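Local atomic coordinates of lovastatin nonaketide synthase mokA (Monascus pilosus, PDB entry 6AD3), a protein that forms the polyketide of monacolin K (lovastatin) as an iterative nonaketide synthase, of which this chain is the condensation domain. Residues 276-281 with 343-348; 431-436 with 464-469; 71-76 with 147-152; 125-130 with 236-241. The protein carries 1 engineered substitution. All blocks are in the same frame, centred on the assembly; numbering follows the deposited sequence.

Interaction 1 of 4, residues 276-281 with 343-348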
loop_
_atom_site.group_PDB
_atom_site.type_symbol
_atom_site.label_atom_id
_atom_site.label_comp_id
_atom_site.label_asym_id
_atom_site.label_seq_id
_atom_site.Cartn_x
_atom_site.Cartn_y
_atom_site.Cartn_z
ATOM N N VAL A 276 -7.275 21.412 -0.574
ATOM C CA VAL A 276 -7.209 20.145 -1.237
ATOM C C VAL A 276 -6.413 20.341 -2.521
ATOM O O VAL A 276 -6.318 21.444 -3.047
ATOM C CB VAL A 276 -8.616 19.605 -1.552
ATOM C CG1 VAL A 276 -9.441 19.533 -0.281
ATOM C CG2 VAL A 276 -9.312 20.476 -2.588
ATOM N N LEU A 277 -5.708 19.302 -2.920
ATOM C CA LEU A 277 -4.897 19.348 -4.089
ATOM C C LEU A 277 -5.718 19.793 -5.311
ATOM O O LEU A 277 -6.769 19.197 -5.622
ATOM C CB LEU A 277 -4.324 17.956 -4.329
ATOM C CG LEU A 277 -3.191 17.852 -5.348
ATOM C CD1 LEU A 277 -1.928 18.483 -4.761
ATOM C CD2 LEU A 277 -2.972 16.375 -5.693
ATOM N N PRO A 278 -5.208 20.780 -6.065
ATOM C CA PRO A 278 -5.887 21.126 -7.323
ATOM C C PRO A 278 -5.837 20.035 -8.358
ATOM O O PRO A 278 -5.051 19.076 -8.250
ATOM C CB PRO A 278 -5.116 22.370 -7.805
ATOM C CG PRO A 278 -4.628 22.983 -6.531
ATOM C CD PRO A 278 -4.192 21.789 -5.713
ATOM N N ARG A 279 -6.662 20.164 -9.391
ATOM C CA ARG A 279 -6.492 19.323 -10.569
ATOM C C ARG A 279 -5.142 19.604 -11.210
ATOM O O ARG A 279 -4.706 20.745 -11.287
ATOM C CB ARG A 279 -7.636 19.565 -11.585
ATOM C CG ARG A 279 -7.618 18.570 -12.744
ATOM C CD ARG A 279 -8.889 18.669 -13.606
ATOM N NE ARG A 279 -9.097 20.019 -14.109
ATOM C CZ ARG A 279 -8.470 20.544 -15.170
ATOM N NH1 ARG A 279 -7.532 19.853 -15.816
ATOM N NH2 ARG A 279 -8.761 21.782 -15.576
ATOM N N MET A 280 -4.445 18.554 -11.608
ATOM C CA MET A 280 -3.170 18.706 -12.329
ATOM C C MET A 280 -3.418 18.971 -13.801
ATOM O O MET A 280 -4.271 18.346 -14.409
ATOM C CB MET A 280 -2.308 17.453 -12.193
ATOM C CG MET A 280 -1.897 17.127 -10.766
ATOM S SD MET A 280 -0.940 15.602 -10.735
ATOM C CE MET A 280 -2.243 14.378 -10.992
ATOM N N LEU A 281 -2.633 19.868 -14.381
ATOM C CA LEU A 281 -2.753 20.167 -15.794
ATOM C C LEU A 281 -1.784 19.311 -16.609
ATOM O O LEU A 281 -0.570 19.488 -16.555
ATOM C CB LEU A 281 -2.530 21.659 -16.029
ATOM C CG LEU A 281 -3.309 22.576 -15.056
ATOM C CD1 LEU A 281 -3.046 24.048 -15.368
ATOM C CD2 LEU A 281 -4.808 22.287 -15.059
ATOM N N THR A 343 0.008 21.547 -10.351
ATOM C CA THR A 343 -1.191 22.050 -9.690
ATOM C C THR A 343 -1.156 23.546 -9.449
ATOM O O THR A 343 -2.200 24.153 -9.257
ATOM C CB THR A 343 -1.414 21.391 -8.317
ATOM O OG1 THR A 343 -0.312 21.677 -7.458
ATOM C CG2 THR A 343 -1.567 19.900 -8.464
ATOM N N GLY A 344 0.039 24.110 -9.330
ATOM C CA GLY A 344 0.211 25.477 -8.847
ATOM C C GLY A 344 0.007 25.695 -7.346
ATOM O O GLY A 344 -0.153 26.812 -6.905
ATOM N N SER A 345 -0.158 24.623 -6.584
ATOM C CA SER A 345 -0.345 24.752 -5.156
ATOM C C SER A 345 0.982 24.950 -4.447
ATOM O O SER A 345 1.996 24.376 -4.840
ATOM C CB SER A 345 -1.044 23.500 -4.606
ATOM O OG SER A 345 -1.154 23.570 -3.195
ATOM N N SER A 346 0.969 25.742 -3.383
ATOM C CA SER A 346 2.147 25.913 -2.541
ATOM C C SER A 346 1.922 25.347 -1.129
ATOM O O SER A 346 2.757 25.521 -0.253
ATOM C CB SER A 346 2.540 27.390 -2.461
ATOM O OG SER A 346 1.461 28.141 -1.982
ATOM N N ASP A 347 0.799 24.651 -0.926
ATOM C CA ASP A 347 0.503 24.041 0.370
ATOM C C ASP A 347 -0.423 22.845 0.168
ATOM O O ASP A 347 -1.626 22.998 -0.113
ATOM C CB ASP A 347 -0.110 25.061 1.330
ATOM C CG ASP A 347 -0.554 24.453 2.664
ATOM O OD1 ASP A 347 -0.203 23.295 3.006
ATOM O OD2 ASP A 347 -1.316 25.145 3.370
ATOM N N PHE A 348 0.181 21.659 0.180
ATOM C CA PHE A 348 -0.584 20.438 0.057
ATOM C C PHE A 348 0.140 19.319 0.766
ATOM O O PHE A 348 1.324 19.450 1.096
ATOM C CB PHE A 348 -0.845 20.064 -1.426
ATOM C CG PHE A 348 0.402 19.878 -2.259
ATOM C CD1 PHE A 348 1.056 20.991 -2.826
ATOM C CD2 PHE A 348 0.989 18.607 -2.431
ATOM C CE1 PHE A 348 2.174 20.822 -3.635
ATOM C CE2 PHE A 348 2.122 18.451 -3.213
ATOM C CZ PHE A 348 2.746 19.560 -3.758
HETATM O O HOH W 1 -3.713 23.403 -2.683
#
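The CG2 methyl of Thr343 packs against Leu277, Pro278 and Met280 of 276-281. CG2 lies 3.6 Å from Met280 CG, touches the carbonyl oxygen of Pro278, and is approached by Leu277 CD1 at 4.0 Å. Leu277 and Pro278 each cross the threonine at about a right angle, whereas Met280 passes it at a slant. The proline ring also bears on Thr343 CB and reaches Ser345, with its CD 3.8 Å from Ser345 CB. Leu277 has CG anti to the backbone N (chi1 -167°), which swings CD1 toward Phe348, where it stands 3.7 Å from CG at an oblique approach to the ring. No direct hydrogen bond joins the segments. Instead a water links them, held 2.6 Å from Ser345 OG and donating to Val276 O. Two consecutive ST turns shape the partner loop: Thr343 OG1 accepts from Ser345 N at 3.1 Å, and Ser345 OG accepts from Asp347 N. The methyl of Thr343 is thus left for packing while its hydroxyl, which also bonds Leu339 O, serves the turn. The contact lies where helix 327-343 ends and strand 348-354 begins. Met280 and Phe348 both rest on Leu339 of that helix, while Leu277 and Met280 reach Val468 on strand 468-473.

Interaction 2 of 4, residues 431-436 with 464-469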
loop_
_atom_site.group_PDB
_atom_site.type_symbol
_atom_site.label_atom_id
_atom_site.label_comp_id
_atom_site.label_asym_id
_atom_site.label_seq_id
_atom_site.Cartn_x
_atom_site.Cartn_y
_atom_site.Cartn_z
ATOM N N PRO A 431 -9.971 12.726 2.587
ATOM C CA PRO A 431 -9.662 13.646 3.704
ATOM C C PRO A 431 -8.196 13.908 3.884
ATOM O O PRO A 431 -7.385 12.978 3.796
ATOM C CB PRO A 431 -10.185 12.933 4.929
ATOM C CG PRO A 431 -10.497 11.539 4.533
ATOM C CD PRO A 431 -10.508 11.438 3.033
ATOM N N LEU A 432 -7.868 15.180 4.109
ATOM C CA LEU A 432 -6.534 15.635 4.602
ATOM C C LEU A 432 -5.431 15.646 3.559
ATOM O O LEU A 432 -4.694 16.615 3.432
ATOM C CB LEU A 432 -6.061 14.843 5.823
ATOM C CG LEU A 432 -4.926 15.480 6.594
ATOM C CD1 LEU A 432 -5.365 16.802 7.222
ATOM C CD2 LEU A 432 -4.376 14.540 7.616
ATOM N N PHE A 433 -5.275 14.551 2.836
ATOM C CA PHE A 433 -4.311 14.529 1.741
ATOM C C PHE A 433 -4.893 13.794 0.558
ATOM O O PHE A 433 -5.668 12.851 0.747
ATOM C CB PHE A 433 -2.975 13.881 2.171
ATOM C CG PHE A 433 -3.117 12.531 2.843
ATOM C CD1 PHE A 433 -3.476 12.438 4.189
ATOM C CD2 PHE A 433 -2.922 11.336 2.132
ATOM C CE1 PHE A 433 -3.620 11.207 4.806
ATOM C CE2 PHE A 433 -3.090 10.119 2.748
ATOM C CZ PHE A 433 -3.438 10.044 4.087
ATOM N N GLN A 434 -4.485 14.199 -0.655
ATOM C CA GLN A 434 -5.079 13.655 -1.884
ATOM C C GLN A 434 -4.021 13.020 -2.788
ATOM O O GLN A 434 -4.344 12.489 -3.834
ATOM C CB GLN A 434 -5.825 14.742 -2.664
ATOM C CG GLN A 434 -7.010 15.318 -1.890
ATOM C CD GLN A 434 -6.630 16.319 -0.809
ATOM O OE1 GLN A 434 -5.824 17.243 -1.016
ATOM N NE2 GLN A 434 -7.220 16.146 0.362
ATOM N N ALA A 435 -2.785 13.040 -2.333
ATOM C CA ALA A 435 -1.676 12.381 -2.997
ATOM C C ALA A 435 -1.002 11.405 -2.029
ATOM O O ALA A 435 -0.791 11.719 -0.847
ATOM C CB ALA A 435 -0.650 13.419 -3.428
ATOM N N VAL A 436 -0.555 10.271 -2.565
ATOM C CA VAL A 436 0.189 9.279 -1.785
ATOM C C VAL A 436 1.465 8.902 -2.527
ATOM O O VAL A 436 1.469 8.801 -3.756
ATOM C CB VAL A 436 -0.673 8.019 -1.526
ATOM C CG1 VAL A 436 0.160 6.828 -1.033
ATOM C CG2 VAL A 436 -1.786 8.326 -0.532
ATOM N N THR A 464 -8.299 3.143 -3.620
ATOM C CA THR A 464 -8.190 4.132 -2.567
ATOM C C THR A 464 -8.782 5.438 -3.098
ATOM O O THR A 464 -9.009 5.565 -4.300
ATOM C CB THR A 464 -6.725 4.353 -2.133
ATOM O OG1 THR A 464 -6.025 5.059 -3.148
ATOM C CG2 THR A 464 -6.027 3.069 -1.879
ATOM N N PRO A 465 -9.044 6.403 -2.209
ATOM C CA PRO A 465 -9.733 7.612 -2.636
ATOM C C PRO A 465 -8.813 8.670 -3.227
ATOM O O PRO A 465 -9.289 9.741 -3.650
ATOM C CB PRO A 465 -10.348 8.136 -1.337
ATOM C CG PRO A 465 -9.427 7.658 -0.303
ATOM C CD PRO A 465 -9.042 6.281 -0.751
ATOM N N TYR A 466 -7.510 8.423 -3.206
ATOM C CA TYR A 466 -6.539 9.485 -3.488
ATOM C C TYR A 466 -6.481 9.877 -4.984
ATOM O O TYR A 466 -6.454 9.014 -5.858
ATOM C CB TYR A 466 -5.160 9.053 -2.960
ATOM C CG TYR A 466 -5.210 8.781 -1.489
ATOM C CD1 TYR A 466 -5.381 9.818 -0.572
ATOM C CD2 TYR A 466 -5.242 7.482 -1.001
ATOM C CE1 TYR A 466 -5.591 9.573 0.775
ATOM C CE2 TYR A 466 -5.414 7.237 0.354
ATOM C CZ TYR A 466 -5.629 8.291 1.231
ATOM O OH TYR A 466 -5.851 8.066 2.553
ATOM N N ASP A 467 -6.364 11.185 -5.253
ATOM C CA ASP A 467 -6.338 11.697 -6.630
ATOM C C ASP A 467 -5.164 11.105 -7.400
ATOM O O ASP A 467 -5.311 10.751 -8.561
ATOM C CB ASP A 467 -6.235 13.219 -6.663
ATOM C CG ASP A 467 -7.541 13.926 -6.312
ATOM O OD1 ASP A 467 -8.464 13.315 -5.760
ATOM O OD2 ASP A 467 -7.636 15.115 -6.639
ATOM N N VAL A 468 -3.991 11.068 -6.767
ATOM C CA VAL A 468 -2.771 10.626 -7.414
ATOM C C VAL A 468 -1.955 9.782 -6.441
ATOM O O VAL A 468 -1.821 10.110 -5.264
ATOM C CB VAL A 468 -1.925 11.826 -7.933
ATOM C CG1 VAL A 468 -1.691 12.810 -6.852
ATOM C CG2 VAL A 468 -0.608 11.360 -8.560
ATOM N N VAL A 469 -1.553 8.628 -6.921
ATOM C CA VAL A 469 -0.778 7.695 -6.143
ATOM C C VAL A 469 0.412 7.283 -6.986
ATOM O O VAL A 469 0.249 6.783 -8.125
ATOM C CB VAL A 469 -1.580 6.479 -5.729
ATOM C CG1 VAL A 469 -0.705 5.520 -4.894
ATOM C CG2 VAL A 469 -2.848 6.863 -4.957
HETATM O O HOH W 2 -7.247 10.081 3.785
#
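The carbonyl oxygen of Gln434 takes two backbone N-H groups from the facing segment. Val468 N gives the straighter bond, at 3.3 Å and 162°; Asp467 N is nearer, at 2.8 Å, but so bent that its bond is weak. Next along, Val436 N donates to Val468 O at 3.0 Å, and the two chains enter a parallel strand pair. Beside the start of this pairing, Tyr466 points toward 431-436 from its CA, and its ring is packed on both faces. Val436 has CG1 anti to its N (chi1 166°), leaving CG2 to make a CH-pi contact 3.6 Å from the Tyr466 ring centroid, while Pro465 CG covers the opposite face. At the tyrosine edge sits Phe433 O. The Phe433 and Tyr466 rings are almost parallel, 6° apart, but slid so far that they barely overlap; even so, Phe433 CE2 approaches Tyr466 CE1 to 3.2 Å, a tight fit. A water bridges the hydroxyl of Tyr466 (2.7 Å from OH) to Pro431 O. Ala435 and Val468 meet on one face of the sheet, against Tyr335 and Leu339 of helix 327-343. Strands 435-440 and 468-473 are inner neighbours in a six-stranded mixed sheet, while Phe433 and Tyr466 also reach Leu372 on strand 371-377.

Interaction 3 of 4, residues 71-76 with 147-152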
loop_
_atom_site.group_PDB
_atom_site.type_symbol
_atom_site.label_atom_id
_atom_site.label_comp_id
_atom_site.label_asym_id
_atom_site.label_seq_id
_atom_site.Cartn_x
_atom_site.Cartn_y
_atom_site.Cartn_z
ATOM N N SER A 71 -12.935 -25.132 16.795
ATOM C CA SER A 71 -12.861 -24.418 18.045
ATOM C C SER A 71 -12.655 -22.928 17.806
ATOM O O SER A 71 -12.046 -22.526 16.809
ATOM C CB SER A 71 -11.734 -24.988 18.910
ATOM O OG SER A 71 -10.494 -24.929 18.230
ATOM N N VAL A 72 -13.220 -22.111 18.691
ATOM C CA VAL A 72 -12.830 -20.722 18.811
ATOM C C VAL A 72 -11.848 -20.573 19.957
ATOM O O VAL A 72 -12.129 -20.966 21.102
ATOM C CB VAL A 72 -14.057 -19.823 19.079
ATOM C CG1 VAL A 72 -13.631 -18.426 19.433
ATOM C CG2 VAL A 72 -14.965 -19.797 17.862
ATOM N N LEU A 73 -10.671 -20.069 19.655
ATOM C CA LEU A 73 -9.649 -19.892 20.675
ATOM C C LEU A 73 -9.844 -18.598 21.473
ATOM O O LEU A 73 -9.661 -18.568 22.688
ATOM C CB LEU A 73 -8.254 -19.916 20.029
ATOM C CG LEU A 73 -7.925 -21.179 19.218
ATOM C CD1 LEU A 73 -6.441 -21.176 18.806
ATOM C CD2 LEU A 73 -8.282 -22.443 19.994
ATOM N N ALA A 74 -10.151 -17.505 20.790
ATOM C CA ALA A 74 -10.218 -16.229 21.461
ATOM C C ALA A 74 -10.957 -15.226 20.602
ATOM O O ALA A 74 -11.187 -15.475 19.414
ATOM C CB ALA A 74 -8.806 -15.722 21.760
ATOM N N LEU A 75 -11.392 -14.150 21.255
ATOM C CA LEU A 75 -12.009 -13.011 20.626
ATOM C C LEU A 75 -11.151 -11.777 20.925
ATOM O O LEU A 75 -10.630 -11.642 22.036
ATOM C CB LEU A 75 -13.391 -12.803 21.215
ATOM C CG LEU A 75 -14.312 -14.027 21.211
ATOM C CD1 LEU A 75 -15.584 -13.687 21.943
ATOM C CD2 LEU A 75 -14.615 -14.461 19.785
ATOM N N HIS A 76 -11.128 -10.835 19.982
ATOM C CA HIS A 76 -10.360 -9.584 20.107
ATOM C C HIS A 76 -11.067 -8.484 19.383
ATOM O O HIS A 76 -11.666 -8.708 18.350
ATOM C CB HIS A 76 -8.958 -9.729 19.463
ATOM C CG HIS A 76 -8.149 -10.851 20.017
ATOM N ND1 HIS A 76 -7.387 -10.723 21.152
ATOM C CD2 HIS A 76 -7.891 -12.084 19.533
ATOM C CE1 HIS A 76 -6.779 -11.867 21.401
ATOM N NE2 HIS A 76 -7.045 -12.697 20.417
ATOM N N GLN A 147 -12.586 -9.681 15.902
ATOM C CA GLN A 147 -11.816 -10.806 15.383
ATOM C C GLN A 147 -12.137 -12.080 16.185
ATOM O O GLN A 147 -12.070 -12.080 17.404
ATOM C CB GLN A 147 -10.307 -10.533 15.512
ATOM C CG GLN A 147 -9.839 -9.235 14.892
ATOM C CD GLN A 147 -8.326 -9.123 14.937
ATOM O OE1 GLN A 147 -7.637 -9.760 14.141
ATOM N NE2 GLN A 147 -7.810 -8.370 15.896
ATOM N N ILE A 148 -12.463 -13.145 15.479
ATOM C CA ILE A 148 -12.629 -14.438 16.058
ATOM C C ILE A 148 -11.492 -15.327 15.630
ATOM O O ILE A 148 -11.323 -15.588 14.439
ATOM C CB ILE A 148 -13.906 -15.089 15.535
ATOM C CG1 ILE A 148 -15.089 -14.204 15.810
ATOM C CG2 ILE A 148 -14.074 -16.473 16.128
ATOM C CD1 ILE A 148 -16.275 -14.492 14.882
ATOM N N VAL A 149 -10.688 -15.777 16.580
ATOM C CA VAL A 149 -9.533 -16.609 16.235
ATOM C C VAL A 149 -9.924 -18.052 16.379
ATOM O O VAL A 149 -10.300 -18.480 17.453
ATOM C CB VAL A 149 -8.312 -16.300 17.123
ATOM C CG1 VAL A 149 -7.162 -17.240 16.791
ATOM C CG2 VAL A 149 -7.885 -14.854 16.939
ATOM N N PHE A 150 -9.899 -18.780 15.276
ATOM C CA PHE A 150 -10.280 -20.167 15.256
ATOM C C PHE A 150 -9.071 -21.042 15.522
ATOM O O PHE A 150 -7.929 -20.675 15.193
ATOM C CB PHE A 150 -10.876 -20.540 13.901
ATOM C CG PHE A 150 -12.138 -19.808 13.571
ATOM C CD1 PHE A 150 -13.354 -20.224 14.111
ATOM C CD2 PHE A 150 -12.144 -18.793 12.642
ATOM C CE1 PHE A 150 -14.533 -19.556 13.799
ATOM C CE2 PHE A 150 -13.341 -18.172 12.266
ATOM C CZ PHE A 150 -14.527 -18.533 12.870
ATOM N N GLY A 151 -9.318 -22.241 16.026
ATOM C CA GLY A 151 -8.231 -23.198 16.257
ATOM C C GLY A 151 -7.608 -23.662 14.947
ATOM O O GLY A 151 -6.393 -23.938 14.870
ATOM N N ARG A 152 -8.413 -23.702 13.886
ATOM C CA ARG A 152 -7.918 -24.163 12.597
ATOM C C ARG A 152 -8.325 -23.198 11.490
ATOM O O ARG A 152 -9.401 -22.613 11.534
ATOM C CB ARG A 152 -8.436 -25.570 12.299
ATOM C CG ARG A 152 -7.806 -26.643 13.200
ATOM C CD ARG A 152 -8.335 -28.059 12.939
ATOM N NE ARG A 152 -9.113 -28.186 11.698
ATOM C CZ ARG A 152 -9.046 -29.229 10.867
ATOM N NH1 ARG A 152 -8.201 -30.229 11.102
ATOM N NH2 ARG A 152 -9.815 -29.266 9.784
#
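Val149 O receives both Leu73 N, at 2.7 Å, and Ala74 N, through a weak bond of 3.5 Å. Two residues facing one define a classic beta bulge, here in an antiparallel pair. On the more closed face, Val149 and Gln147 lie buried. With CG1 anti to the backbone N (chi1 177°), Val149 sets CG2 at the edge of the His76 imidazole, in its plane and 3.8 Å from CD2, and Gln147 lies beside His76 with NE2 turned to Pro77 O. Backbone bonds hold this end in both directions: His76 N to Gln147 O, and Gln147 N to His76 O at 2.8 Å. The other face is looser. Val72 and Leu75 are exposed; Leu75 runs side by side with Ile148, CD2 to CG1 4.0 Å, and Ile148 CG2 comes 3.9 Å from Val72 CG2 while also lying over one face of Phe150. At the far end Leu73, at the bulge, points toward the partner strand and lays its CG 3.6 Å from Gly151 CA. Gly151 N donates to Ser71 O at 2.9 Å. The pairing probably rests chiefly on backbone hydrogen bonds, with modest apolar contacts on either face, as suits 72-77, an outermost strand of its three-stranded sheet, partly in solvent.

Interaction 4 of 4, residues 125-130 with 236-241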
loop_
_atom_site.group_PDB
_atom_site.type_symbol
_atom_site.label_atom_id
_atom_site.label_comp_id
_atom_site.label_asym_id
_atom_site.label_seq_id
_atom_site.Cartn_x
_atom_site.Cartn_y
_atom_site.Cartn_z
ATOM N N ARG A 125 0.279 -21.553 11.274
ATOM C CA ARG A 125 1.174 -20.803 12.169
ATOM C C ARG A 125 0.586 -19.522 12.681
ATOM O O ARG A 125 0.915 -19.082 13.808
ATOM C CB ARG A 125 2.520 -20.482 11.454
ATOM C CG ARG A 125 3.570 -21.562 11.674
ATOM C CD ARG A 125 4.723 -21.420 10.694
ATOM N NE ARG A 125 5.390 -20.133 10.847
ATOM C CZ ARG A 125 6.215 -19.833 11.844
ATOM N NH1 ARG A 125 6.574 -20.773 12.745
ATOM N NH2 ARG A 125 6.799 -18.674 11.847
ATOM N N HIS A 126 -0.124 -18.806 11.805
ATOM C CA HIS A 126 -0.504 -17.424 12.067
ATOM C C HIS A 126 -1.997 -17.301 12.341
ATOM O O HIS A 126 -2.834 -17.547 11.468
ATOM C CB HIS A 126 -0.113 -16.551 10.878
ATOM C CG HIS A 126 1.356 -16.489 10.657
ATOM N ND1 HIS A 126 2.025 -17.354 9.810
ATOM C CD2 HIS A 126 2.310 -15.860 11.370
ATOM C CE1 HIS A 126 3.327 -17.129 9.906
ATOM N NE2 HIS A 126 3.514 -16.196 10.816
ATOM N N GLU A 127 -2.304 -16.822 13.525
ATOM C CA GLU A 127 -3.671 -16.630 13.942
ATOM C C GLU A 127 -4.471 -15.800 12.948
ATOM O O GLU A 127 -5.627 -16.088 12.700
ATOM C CB GLU A 127 -3.703 -15.972 15.313
ATOM C CG GLU A 127 -3.449 -16.924 16.451
ATOM C CD GLU A 127 -3.394 -16.241 17.801
ATOM O OE1 GLU A 127 -3.811 -15.095 17.929
ATOM O OE2 GLU A 127 -3.122 -16.945 18.770
ATOM N N ILE A 128 -3.856 -14.761 12.390
ATOM C CA ILE A 128 -4.566 -13.818 11.521
ATOM C C ILE A 128 -5.031 -14.517 10.227
ATOM O O ILE A 128 -5.968 -14.079 9.603
ATOM C CB ILE A 128 -3.693 -12.563 11.224
ATOM C CG1 ILE A 128 -4.497 -11.473 10.508
ATOM C CG2 ILE A 128 -2.481 -12.908 10.385
ATOM C CD1 ILE A 128 -5.707 -10.985 11.279
ATOM N N PHE A 129 -4.455 -15.692 9.926
ATOM C CA PHE A 129 -4.885 -16.466 8.768
ATOM C C PHE A 129 -5.930 -17.504 9.148
ATOM O O PHE A 129 -6.396 -18.276 8.273
ATOM C CB PHE A 129 -3.688 -17.143 8.076
ATOM C CG PHE A 129 -2.687 -16.175 7.508
ATOM C CD1 PHE A 129 -3.048 -14.865 7.188
ATOM C CD2 PHE A 129 -1.370 -16.567 7.317
ATOM C CE1 PHE A 129 -2.118 -13.981 6.670
ATOM C CE2 PHE A 129 -0.447 -15.694 6.769
ATOM C CZ PHE A 129 -0.802 -14.402 6.470
ATOM N N ARG A 130 -6.259 -17.574 10.443
ATOM C CA ARG A 130 -7.400 -18.366 10.922
ATOM C C ARG A 130 -8.337 -17.500 11.731
ATOM O O ARG A 130 -8.895 -17.897 12.801
ATOM C CB ARG A 130 -6.968 -19.615 11.673
ATOM C CG ARG A 130 -5.737 -19.528 12.462
ATOM C CD ARG A 130 -5.298 -20.927 12.904
ATOM N NE ARG A 130 -4.041 -20.837 13.604
ATOM C CZ ARG A 130 -3.890 -20.516 14.870
ATOM N NH1 ARG A 130 -2.683 -20.475 15.371
ATOM N NH2 ARG A 130 -4.929 -20.374 15.666
ATOM N N VAL A 236 5.909 -17.335 17.420
ATOM C CA VAL A 236 5.248 -16.561 16.331
ATOM C C VAL A 236 4.570 -15.354 16.921
ATOM O O VAL A 236 3.734 -15.486 17.824
ATOM C CB VAL A 236 4.183 -17.445 15.581
ATOM C CG1 VAL A 236 3.462 -16.649 14.476
ATOM C CG2 VAL A 236 4.835 -18.666 14.993
ATOM N N PRO A 237 4.943 -14.165 16.477
ATOM C CA PRO A 237 4.277 -12.983 16.967
ATOM C C PRO A 237 2.893 -12.834 16.346
ATOM O O PRO A 237 2.758 -12.647 15.143
ATOM C CB PRO A 237 5.212 -11.850 16.557
ATOM C CG PRO A 237 5.956 -12.369 15.405
ATOM C CD PRO A 237 6.076 -13.845 15.590
ATOM N N GLN A 238 1.858 -12.980 17.154
ATOM C CA GLN A 238 0.539 -13.069 16.594
ATOM C C GLN A 238 -0.074 -11.665 16.471
ATOM O O GLN A 238 0.107 -10.797 17.357
ATOM C CB GLN A 238 -0.341 -13.964 17.457
ATOM C CG GLN A 238 0.202 -15.392 17.604
ATOM C CD GLN A 238 0.096 -16.182 16.341
ATOM O OE1 GLN A 238 -0.470 -15.707 15.326
ATOM N NE2 GLN A 238 0.528 -17.447 16.402
ATOM N N PHE A 239 -0.928 -11.497 15.452
ATOM C CA PHE A 239 -1.447 -10.165 15.101
ATOM C C PHE A 239 -2.197 -9.513 16.236
ATOM O O PHE A 239 -1.964 -8.361 16.567
ATOM C CB PHE A 239 -2.335 -10.261 13.872
ATOM C CG PHE A 239 -2.893 -8.961 13.443
ATOM C CD1 PHE A 239 -2.056 -8.003 12.892
ATOM C CD2 PHE A 239 -4.149 -8.577 13.872
ATOM C CE1 PHE A 239 -2.549 -6.741 12.543
ATOM C CE2 PHE A 239 -4.672 -7.340 13.503
ATOM C CZ PHE A 239 -3.870 -6.425 12.844
ATOM N N ALA A 240 -3.113 -10.251 16.876
ATOM C CA ALA A 240 -3.949 -9.626 17.915
ATOM C C ALA A 240 -3.123 -9.106 19.055
ATOM O O ALA A 240 -3.456 -8.072 19.637
ATOM C CB ALA A 240 -4.999 -10.604 18.415
ATOM N N ASP A 241 -2.111 -9.876 19.459
ATOM C CA ASP A 241 -1.193 -9.441 20.527
ATOM C C ASP A 241 -0.545 -8.091 20.180
ATOM O O ASP A 241 -0.591 -7.122 20.967
ATOM C CB ASP A 241 -0.140 -10.527 20.788
ATOM C CG ASP A 241 -0.769 -11.817 21.354
ATOM O OD1 ASP A 241 -1.752 -11.687 22.081
ATOM O OD2 ASP A 241 -0.272 -12.935 21.101
HETATM O O HOH W 3 -4.008 -12.845 16.097
HETATM O O HOH W 4 -1.078 -13.743 13.410
#
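The carboxylate of Glu127 and the amide of Gln238 lie stacked, their planes only 11° apart, with Glu127 CD 3.8 Å from Gln238 CD. A second flat group, the guanidinium of Arg125, carries Val236 CG2 over one face, 3.5 Å from NH1, while its nitrogens bond elsewhere, to Glu222 and Asp233 O. The other methyl, Val236 CG1, approaches the His126 ring at CD2 to 3.4 Å. The bend in Gln238 at chi2 (-71°) brings its amide to Glu127, and two bonds hold its rotation. Gln238 NE2 donates to Arg125 O at 3.1 Å, nearly within the amide plane, and Gln238 OE1 accepts from Glu127 N at 2.8 Å. A water extends the grip, donating to OE1 while taking Ile128 N and Phe239 N; another joins Glu127 OE1 to Ala240 N. Deeper in, Ile128 CB packs on Phe239 CB at 3.8 Å. Gln238 occupies the N-cap position of helix 239-251, yet it spends its amide on the neighbouring loop and lets waters meet the first helical N-H groups. The arrangement is a side-chain-to-backbone bridge between a helix start and the short 3-10 turn after helix 112-125, within the chloramphenicol acetyltransferase-like fold of condensation domains.

Interactions 1 and 2 adjoin one another, as do interactions 3 and 4, and the two pairs lie in different parts of the domain, consistent with the two lobes of condensation domains; centres of interactions 1 and 3 are about 47 Å apart. Leu277 N to Gln434 OE1 (2.8 Å) ties interaction 1 to interaction 2, and both pack on helix 327-343. Phe150 N to Arg130 O (2.8 Å) joins interaction 3 to interaction 4. Interaction 2 is wholly buried and mixes strand bonding with ring packing, whereas interaction 3 is strand pairing at the surface. The partly buried contacts differ too: interaction 1 is chiefly apolar, interaction 4 adds a doubly bonded amide and waters to apolar packing.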